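Local coordinates for protein RNase III inhibitor (Mycobacterium tuberculosis, PDB 5M3I) that is of unknown function but belongs to the macro domain family, with a mixed beta-sheet flanked by helices, at residues A[17-22]-A[39-44]; A[47-52]-A[73-78]; A[104-109]-A[143-148]. All coordinates share one frame; numbering follows the deposited sequence.

Contact 1: A[17-22]-A[39-44]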
loop_
_atom_site.group_PDB
_atom_site.type_symbol
_atom_site.label_atom_id
_atom_site.label_comp_id
_atom_site.label_asym_id
_atom_site.label_seq_id
_atom_site.Cartn_x
_atom_site.Cartn_y
_atom_site.Cartn_z
ATOM N N GLY A 17 15.003 0.624 6.145
ATOM C CA GLY A 17 14.518 0.679 7.504
ATOM C C GLY A 17 13.028 0.455 7.485
ATOM O O GLY A 17 12.503 -0.243 6.618
ATOM N N ASP A 18 12.361 1.081 8.437
ATOM C CA ASP A 18 10.982 0.810 8.747
ATOM C C ASP A 18 10.101 1.737 7.900
ATOM O O ASP A 18 10.079 2.944 8.112
ATOM C CB ASP A 18 10.751 1.054 10.250
ATOM C CG ASP A 18 9.311 0.759 10.699
ATOM O OD1 ASP A 18 8.482 0.200 9.897
ATOM O OD2 ASP A 18 9.032 1.065 11.892
ATOM N N LEU A 19 9.336 1.134 6.995
ATOM C CA LEU A 19 8.372 1.866 6.195
ATOM C C LEU A 19 7.464 2.797 7.001
ATOM O O LEU A 19 7.159 3.890 6.540
ATOM C CB LEU A 19 7.526 0.920 5.347
ATOM C CG LEU A 19 6.589 1.659 4.386
ATOM C CD1 LEU A 19 6.475 0.969 3.039
ATOM C CD2 LEU A 19 5.194 1.803 4.973
ATOM N N LEU A 20 6.999 2.362 8.163
ATOM C CA LEU A 20 6.107 3.194 8.975
ATOM C C LEU A 20 6.744 4.491 9.487
ATOM O O LEU A 20 6.027 5.419 9.875
ATOM C CB LEU A 20 5.527 2.417 10.142
ATOM C CG LEU A 20 4.300 1.573 9.767
ATOM C CD1 LEU A 20 4.726 0.391 8.934
ATOM C CD2 LEU A 20 3.599 1.072 11.001
ATOM N N ARG A 21 8.068 4.589 9.443
ATOM C CA ARG A 21 8.745 5.835 9.817
ATOM C C ARG A 21 9.108 6.683 8.626
ATOM O O ARG A 21 9.863 7.640 8.747
ATOM C CB ARG A 21 9.968 5.507 10.681
ATOM C CG ARG A 21 9.533 4.939 12.034
ATOM C CD ARG A 21 10.660 4.795 13.042
ATOM N NE ARG A 21 10.274 5.410 14.319
ATOM C CZ ARG A 21 10.540 6.672 14.700
ATOM N NH1 ARG A 21 11.237 7.523 13.925
ATOM N NH2 ARG A 21 10.110 7.091 15.890
ATOM N N ALA A 22 8.602 6.333 7.456
ATOM C CA ALA A 22 8.882 7.121 6.269
ATOM C C ALA A 22 8.331 8.527 6.452
ATOM O O ALA A 22 7.263 8.725 7.043
ATOM C CB ALA A 22 8.291 6.472 5.043
ATOM N N LYS A 39 -0.267 -10.530 10.334
ATOM C CA LYS A 39 1.196 -10.623 10.339
ATOM C C LYS A 39 1.815 -9.595 9.395
ATOM O O LYS A 39 1.117 -8.902 8.675
ATOM C CB LYS A 39 1.644 -12.057 9.990
ATOM C CG LYS A 39 1.295 -12.467 8.568
ATOM C CD LYS A 39 1.804 -13.851 8.199
ATOM C CE LYS A 39 1.277 -14.225 6.808
ATOM N NZ LYS A 39 1.909 -15.453 6.248
ATOM N N GLY A 40 3.138 -9.539 9.412
ATOM C CA GLY A 40 3.910 -8.741 8.498
ATOM C C GLY A 40 3.606 -7.269 8.682
ATOM O O GLY A 40 3.271 -6.811 9.781
ATOM N N ILE A 41 3.747 -6.530 7.609
ATOM C CA ILE A 41 3.669 -5.069 7.699
ATOM C C ILE A 41 2.247 -4.623 8.062
ATOM O O ILE A 41 2.064 -3.695 8.802
ATOM C CB ILE A 41 4.229 -4.402 6.425
ATOM C CG1 ILE A 41 4.575 -2.949 6.716
ATOM C CG2 ILE A 41 3.253 -4.526 5.260
ATOM C CD1 ILE A 41 5.496 -2.333 5.675
ATOM N N ALA A 42 1.254 -5.367 7.616
ATOM C CA ALA A 42 -0.149 -5.100 7.986
ATOM C C ALA A 42 -0.381 -5.143 9.495
ATOM O O ALA A 42 -1.068 -4.279 10.046
ATOM C CB ALA A 42 -1.091 -6.049 7.276
ATOM N N LEU A 43 0.248 -6.098 10.179
ATOM C CA LEU A 43 0.165 -6.123 11.643
ATOM C C LEU A 43 0.699 -4.824 12.224
ATOM O O LEU A 43 0.090 -4.258 13.132
ATOM C CB LEU A 43 0.912 -7.313 12.239
ATOM C CG LEU A 43 0.877 -7.458 13.776
ATOM C CD1 LEU A 43 -0.553 -7.548 14.322
ATOM C CD2 LEU A 43 1.676 -8.697 14.182
ATOM N N GLN A 44 1.845 -4.354 11.722
ATOM C CA GLN A 44 2.435 -3.113 12.235
ATOM C C GLN A 44 1.492 -1.941 11.984
ATOM O O GLN A 44 1.312 -1.098 12.837
ATOM C CB GLN A 44 3.813 -2.871 11.620
ATOM C CG GLN A 44 4.829 -3.934 12.080
ATOM C CD GLN A 44 4.976 -4.004 13.609
ATOM O OE1 GLN A 44 5.595 -3.136 14.212
ATOM N NE2 GLN A 44 4.406 -5.025 14.236
#
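Leu19 and Leu20 are the two residues that the 17-22 turn presses onto the first turn of helix 40-48, where Ile41 and Gln44 receive them. Asp18 folds its carboxylate back over the chain: OD1 accepts from Leu20 N at 3.1 Å, an Asx turn in which the donor comes from well above the carboxylate plane, 69° out of it. Leu19 reaches the helix with the root of its side chain, CB lying 3.8 Å from Ile41 CD1, while the residue as a whole is buried among Ala122, Pro124, Tyr157 and Phe45. A macro domain is built on a central sheet with helices on both faces, and here the link between strands 12-14 and 26-31 is closed against one of those helices. Ile41 extends its longer branch to this site because CG1 lies anti to the backbone N (chi1 -161°); its side chain also rests on Asn29 and Thr30 of strand 26-31. Leu20 contributes both methyls. CD1 meets Ile41 CG1 at 4.0 Å, the two side chains sliding past each other in opposite directions, whereas CD2 comes up to Gln44, 3.6 Å from its backbone O and 4.0 Å from its CB. Beyond Leu20 the chain turns off, Arg21 N bonding to Asp18 O at 2.9 Å and Ala22 N to Leu19 O at 3.0 Å, around a short 3-10 turn.

Contact 2: A[47-52]-A[73-78]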
loop_
_atom_site.group_PDB
_atom_site.type_symbol
_atom_site.label_atom_id
_atom_site.label_comp_id
_atom_site.label_asym_id
_atom_site.label_seq_id
_atom_site.Cartn_x
_atom_site.Cartn_y
_atom_site.Cartn_z
ATOM N N ARG A 47 -1.346 -1.965 14.586
ATOM C CA ARG A 47 -0.909 -1.552 15.917
ATOM C C ARG A 47 -0.740 -0.031 16.003
ATOM O O ARG A 47 -0.991 0.569 17.036
ATOM C CB ARG A 47 0.380 -2.298 16.327
ATOM C CG ARG A 47 0.202 -3.843 16.371
ATOM C CD ARG A 47 0.978 -4.679 17.463
ATOM N NE ARG A 47 2.067 -3.903 18.076
ATOM C CZ ARG A 47 2.038 -3.279 19.264
ATOM N NH1 ARG A 47 0.951 -3.265 20.042
ATOM N NH2 ARG A 47 3.133 -2.629 19.669
ATOM N N ARG A 48 -0.311 0.573 14.920
ATOM C CA ARG A 48 -0.104 2.015 14.890
ATOM C C ARG A 48 -1.387 2.809 14.625
ATOM O O ARG A 48 -1.515 3.890 15.132
ATOM C CB ARG A 48 0.957 2.330 13.826
ATOM C CG ARG A 48 1.339 3.783 13.693
ATOM C CD ARG A 48 2.136 4.301 14.887
ATOM N NE ARG A 48 2.379 5.712 14.633
ATOM C CZ ARG A 48 1.487 6.691 14.805
ATOM N NH1 ARG A 48 0.267 6.467 15.300
ATOM N NH2 ARG A 48 1.830 7.929 14.497
ATOM N N TYR A 49 -2.307 2.268 13.811
ATOM C CA TYR A 49 -3.509 2.964 13.385
ATOM C C TYR A 49 -4.757 2.134 13.665
ATOM O O TYR A 49 -5.431 1.694 12.759
ATOM C CB TYR A 49 -3.426 3.299 11.901
ATOM C CG TYR A 49 -2.238 4.162 11.541
ATOM C CD1 TYR A 49 -2.172 5.504 11.909
ATOM C CD2 TYR A 49 -1.163 3.629 10.836
ATOM C CE1 TYR A 49 -1.076 6.285 11.586
ATOM C CE2 TYR A 49 -0.061 4.404 10.503
ATOM C CZ TYR A 49 -0.029 5.735 10.880
ATOM O OH TYR A 49 1.071 6.468 10.539
ATOM N N PRO A 50 -5.098 1.948 14.942
ATOM C CA PRO A 50 -6.227 1.064 15.297
ATOM C C PRO A 50 -7.593 1.473 14.717
ATOM O O PRO A 50 -8.428 0.608 14.411
ATOM C CB PRO A 50 -6.244 1.116 16.831
ATOM C CG PRO A 50 -5.539 2.404 17.185
ATOM C CD PRO A 50 -4.475 2.558 16.128
ATOM N N GLU A 51 -7.803 2.775 14.555
ATOM C CA GLU A 51 -9.058 3.312 13.981
ATOM C C GLU A 51 -9.151 2.990 12.519
ATOM O O GLU A 51 -10.211 2.592 12.033
ATOM C CB GLU A 51 -9.169 4.831 14.217
ATOM C CG GLU A 51 -9.267 5.159 15.705
ATOM C CD GLU A 51 -9.707 6.583 15.993
ATOM O OE1 GLU A 51 -8.864 7.501 15.890
ATOM O OE2 GLU A 51 -10.892 6.776 16.356
ATOM N N MET A 52 -8.019 3.135 11.836
ATOM C CA MET A 52 -7.869 2.691 10.450
ATOM C C MET A 52 -8.261 1.228 10.331
ATOM O O MET A 52 -9.092 0.874 9.476
ATOM C CB MET A 52 -6.438 2.897 9.974
ATOM C CG MET A 52 -6.167 2.478 8.540
ATOM S SD MET A 52 -5.840 0.731 8.283
ATOM C CE MET A 52 -4.177 0.615 8.950
ATOM N N VAL A 73 -7.668 5.652 4.018
ATOM C CA VAL A 73 -8.098 6.257 5.272
ATOM C C VAL A 73 -7.171 7.435 5.627
ATOM O O VAL A 73 -5.956 7.357 5.447
ATOM C CB VAL A 73 -8.074 5.209 6.412
ATOM C CG1 VAL A 73 -8.656 5.800 7.679
ATOM C CG2 VAL A 73 -8.885 3.946 6.077
ATOM N N ASP A 74 -7.753 8.505 6.168
ATOM C CA ASP A 74 -6.970 9.635 6.701
ATOM C C ASP A 74 -6.560 9.363 8.105
ATOM O O ASP A 74 -7.351 8.871 8.906
ATOM C CB ASP A 74 -7.788 10.910 6.646
ATOM C CG ASP A 74 -7.958 11.401 5.226
ATOM O OD1 ASP A 74 -8.034 10.537 4.292
ATOM O OD2 ASP A 74 -7.987 12.646 5.062
ATOM N N THR A 75 -5.307 9.637 8.403
ATOM C CA THR A 75 -4.795 9.438 9.764
ATOM C C THR A 75 -5.239 10.545 10.724
ATOM O O THR A 75 -5.404 10.305 11.929
ATOM C CB THR A 75 -3.246 9.417 9.782
ATOM O OG1 THR A 75 -2.741 10.716 9.456
ATOM C CG2 THR A 75 -2.691 8.345 8.790
ATOM N N GLY A 76 -5.402 11.760 10.205
ATOM C CA GLY A 76 -5.691 12.930 11.061
ATOM C C GLY A 76 -4.540 13.404 11.942
ATOM O O GLY A 76 -4.769 14.010 12.981
ATOM N N GLN A 77 -3.316 13.078 11.541
ATOM C CA GLN A 77 -2.115 13.361 12.308
ATOM C C GLN A 77 -1.554 14.683 11.828
ATOM O O GLN A 77 -1.453 14.892 10.615
ATOM C CB GLN A 77 -1.023 12.306 12.103
ATOM C CG GLN A 77 -1.377 10.860 12.420
ATOM C CD GLN A 77 -1.835 10.558 13.850
ATOM O OE1 GLN A 77 -2.671 9.671 14.072
ATOM N NE2 GLN A 77 -1.327 11.311 14.821
ATOM N N LEU A 78 -1.262 15.564 12.781
ATOM C CA LEU A 78 -0.605 16.835 12.530
ATOM C C LEU A 78 0.814 16.635 12.010
ATOM O O LEU A 78 1.254 17.350 11.083
ATOM C CB LEU A 78 -0.631 17.707 13.826
ATOM C CG LEU A 78 0.349 18.881 13.983
ATOM C CD1 LEU A 78 0.080 20.007 12.979
ATOM C CD2 LEU A 78 0.326 19.432 15.410
#
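Tyr49 and Met52 bring the junction between helices 40-48 and 50-61 against Val73, Thr75 and Gln77. The tyrosine bridges the two helices in sequence, following one and N-capping the other by position. From CB, which points toward 73-78, the side chain turns beside the backbone N (chi1 -59°), and the ring crosses Thr75 at a slant. On the way, one ring face takes Arg48 CG, 3.5 Å above the plane and offset toward the rim. Farther out, CE1 makes the crossing contact, lying 3.8 Å from Thr75 CG2 in an oblique approach; the same CE1 lies above the Arg48 guanidinium, toward its rim. Gln77 OE1 stands at the ring edge, near its plane, 4.5 Å from CE1.

Thr75 gives its methyl to the ring and keeps its hydroxyl for the backbone: OG1 accepts from Gln77 N at 3.2 Å, an ST turn, and is also hydrogen-bonded to Pro81 O. Within the next helix, Met52 CG packs against Val73 CG2 at 4.0 Å, before the bent chain leads its sulfur away from the strand. Helix-on-strand packing here continues into junction-on-turn contact at the margin of a macro domain, where edge strand 71-74 runs antiparallel beside strand 83-88.

Contact 3: A[104-109]-A[143-148]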
loop_
_atom_site.group_PDB
_atom_site.type_symbol
_atom_site.label_atom_id
_atom_site.label_comp_id
_atom_site.label_asym_id
_atom_site.label_seq_id
_atom_site.Cartn_x
_atom_site.Cartn_y
_atom_site.Cartn_z
ATOM N N ALA A 104 -3.673 -4.490 -11.297
ATOM C CA ALA A 104 -4.980 -3.861 -11.153
ATOM C C ALA A 104 -4.961 -2.819 -10.038
ATOM O O ALA A 104 -5.494 -1.726 -10.190
ATOM C CB ALA A 104 -6.080 -4.908 -10.922
ATOM N N GLY A 105 -4.347 -3.152 -8.923
ATOM C CA GLY A 105 -4.187 -2.189 -7.844
ATOM C C GLY A 105 -3.381 -0.931 -8.189
ATOM O O GLY A 105 -3.731 0.167 -7.743
ATOM N N LEU A 106 -2.329 -1.085 -8.970
ATOM C CA LEU A 106 -1.490 0.035 -9.330
ATOM C C LEU A 106 -2.269 1.050 -10.119
ATOM O O LEU A 106 -2.088 2.263 -9.914
ATOM C CB LEU A 106 -0.232 -0.416 -10.111
ATOM C CG LEU A 106 0.799 -1.127 -9.214
ATOM C CD1 LEU A 106 1.870 -1.793 -10.073
ATOM C CD2 LEU A 106 1.471 -0.202 -8.256
ATOM N N ILE A 107 -3.157 0.581 -10.986
ATOM C CA ILE A 107 -4.001 1.491 -11.715
ATOM C C ILE A 107 -4.733 2.406 -10.722
ATOM O O ILE A 107 -4.727 3.624 -10.892
ATOM C CB ILE A 107 -5.008 0.748 -12.635
ATOM C CG1 ILE A 107 -4.262 0.052 -13.797
ATOM C CG2 ILE A 107 -6.039 1.743 -13.209
ATOM C CD1 ILE A 107 -5.117 -0.899 -14.646
ATOM N N ASP A 108 -5.356 1.825 -9.687
ATOM C CA ASP A 108 -6.122 2.636 -8.768
ATOM C C ASP A 108 -5.218 3.406 -7.817
ATOM O O ASP A 108 -5.607 4.472 -7.325
ATOM C CB ASP A 108 -7.127 1.819 -8.010
ATOM C CG ASP A 108 -8.215 2.662 -7.397
ATOM O OD1 ASP A 108 -8.915 3.372 -8.140
ATOM O OD2 ASP A 108 -8.442 2.598 -6.173
ATOM N N LEU A 109 -4.045 2.872 -7.506
ATOM C CA LEU A 109 -3.114 3.608 -6.672
ATOM C C LEU A 109 -2.737 4.943 -7.347
ATOM O O LEU A 109 -2.682 5.958 -6.661
ATOM C CB LEU A 109 -1.834 2.822 -6.404
ATOM C CG LEU A 109 -0.776 3.561 -5.562
ATOM C CD1 LEU A 109 -1.287 3.921 -4.172
ATOM C CD2 LEU A 109 0.481 2.699 -5.439
ATOM N N VAL A 143 8.001 0.758 -10.446
ATOM C CA VAL A 143 8.775 1.848 -11.034
ATOM C C VAL A 143 7.988 2.411 -12.198
ATOM O O VAL A 143 7.877 3.616 -12.340
ATOM C CB VAL A 143 10.189 1.377 -11.458
ATOM C CG1 VAL A 143 10.871 2.370 -12.361
ATOM C CG2 VAL A 143 11.048 1.155 -10.230
ATOM N N SER A 144 7.448 1.523 -13.031
ATOM C CA SER A 144 6.620 1.900 -14.210
ATOM C C SER A 144 5.445 2.738 -13.812
ATOM O O SER A 144 5.202 3.774 -14.404
ATOM C CB SER A 144 6.100 0.627 -14.916
ATOM O OG SER A 144 7.142 0.078 -15.663
ATOM N N ALA A 145 4.751 2.313 -12.775
ATOM C CA ALA A 145 3.577 3.051 -12.344
ATOM C C ALA A 145 3.924 4.493 -11.911
ATOM O O ALA A 145 3.245 5.435 -12.293
ATOM C CB ALA A 145 2.855 2.305 -11.237
ATOM N N PHE A 146 5.007 4.641 -11.152
ATOM C CA PHE A 146 5.415 5.958 -10.629
ATOM C C PHE A 146 6.071 6.859 -11.650
ATOM O O PHE A 146 6.076 8.069 -11.459
ATOM C CB PHE A 146 6.298 5.830 -9.357
ATOM C CG PHE A 146 5.494 5.526 -8.146
ATOM C CD1 PHE A 146 4.719 6.508 -7.587
ATOM C CD2 PHE A 146 5.405 4.249 -7.663
ATOM C CE1 PHE A 146 3.908 6.246 -6.503
ATOM C CE2 PHE A 146 4.571 3.948 -6.609
ATOM C CZ PHE A 146 3.811 4.952 -6.024
ATOM N N GLN A 147 6.568 6.309 -12.749
ATOM C CA GLN A 147 6.940 7.155 -13.855
ATOM C C GLN A 147 5.749 7.913 -14.486
ATOM O O GLN A 147 5.973 8.902 -15.181
ATOM C CB GLN A 147 7.670 6.345 -14.900
ATOM C CG GLN A 147 9.059 6.032 -14.398
ATOM C CD GLN A 147 9.788 5.106 -15.306
ATOM O OE1 GLN A 147 9.189 4.412 -16.082
ATOM N NE2 GLN A 147 11.096 5.083 -15.198
ATOM N N GLN A 148 4.513 7.456 -14.257
ATOM C CA GLN A 148 3.342 8.227 -14.648
ATOM C C GLN A 148 2.987 9.340 -13.659
ATOM O O GLN A 148 2.084 10.114 -13.919
ATOM C CB GLN A 148 2.122 7.330 -14.819
ATOM C CG GLN A 148 2.293 6.129 -15.745
ATOM C CD GLN A 148 0.985 5.468 -16.074
ATOM O OE1 GLN A 148 0.040 6.103 -16.596
ATOM N NE2 GLN A 148 0.933 4.170 -15.846
#
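Leu109 N donates to Gly105 O at 2.7 Å, a backbone bond of helix 99-115; the Leu109 side chain meets Phe146 through apolar contact alone. One turn earlier, Leu106 sets its CD2 methyl 4.1 Å from Ala145 CB; the small alanine is consistent with the close approach of the backbones, whose CA atoms lie 6.6 Å apart at Leu106 and Ala145. Leu109 holds CG anti to its own N (chi1 178°), which carries CD2 across to Phe146 CZ, also at 4.1 Å. That methyl comes to the ring obliquely, and the two side chains cross at a slant. Phe146 itself starts off to one side of the interface, so it is the far end of the ring that makes the contact.

All four touching residues are buried. Polar partners lie beyond the two segments: buried Asp108 forms a salt bridge with Arg111 through OD1 and accepts from Met70 N through OD2, and Gln148 O is hydrogen-bonded to Arg114. Helices 99-115 and 135-147 lie side by side over the sheet, with Leu106 and Leu109 resting on Phe87 and Ile85 of strand 83-88 and Phe146 on Val121 and Val123 of strand 120-123.

The three contacts illustrate how a sheet clothed by helices is closed on both faces. Contacts 1 and 2 share helix 40-48 and touch each other, Leu20 CD2 packing on Arg48 CB at 4.1 Å, whereas contact 3 lies on the opposite side of the chain's centre, its centre about 21 and 24 Å from theirs. Only contact 3 is wholly buried, a helix-helix seam of aliphatic and aromatic carbon. The other two are partly buried and join helix ends to turns and, in contact 2, to the edge strand; hydrocarbon meets polar atoms there, and an Asx turn (contact 1) and an ST turn (contact 2) shape the loops. None relies on hydrogen bonds between its segments.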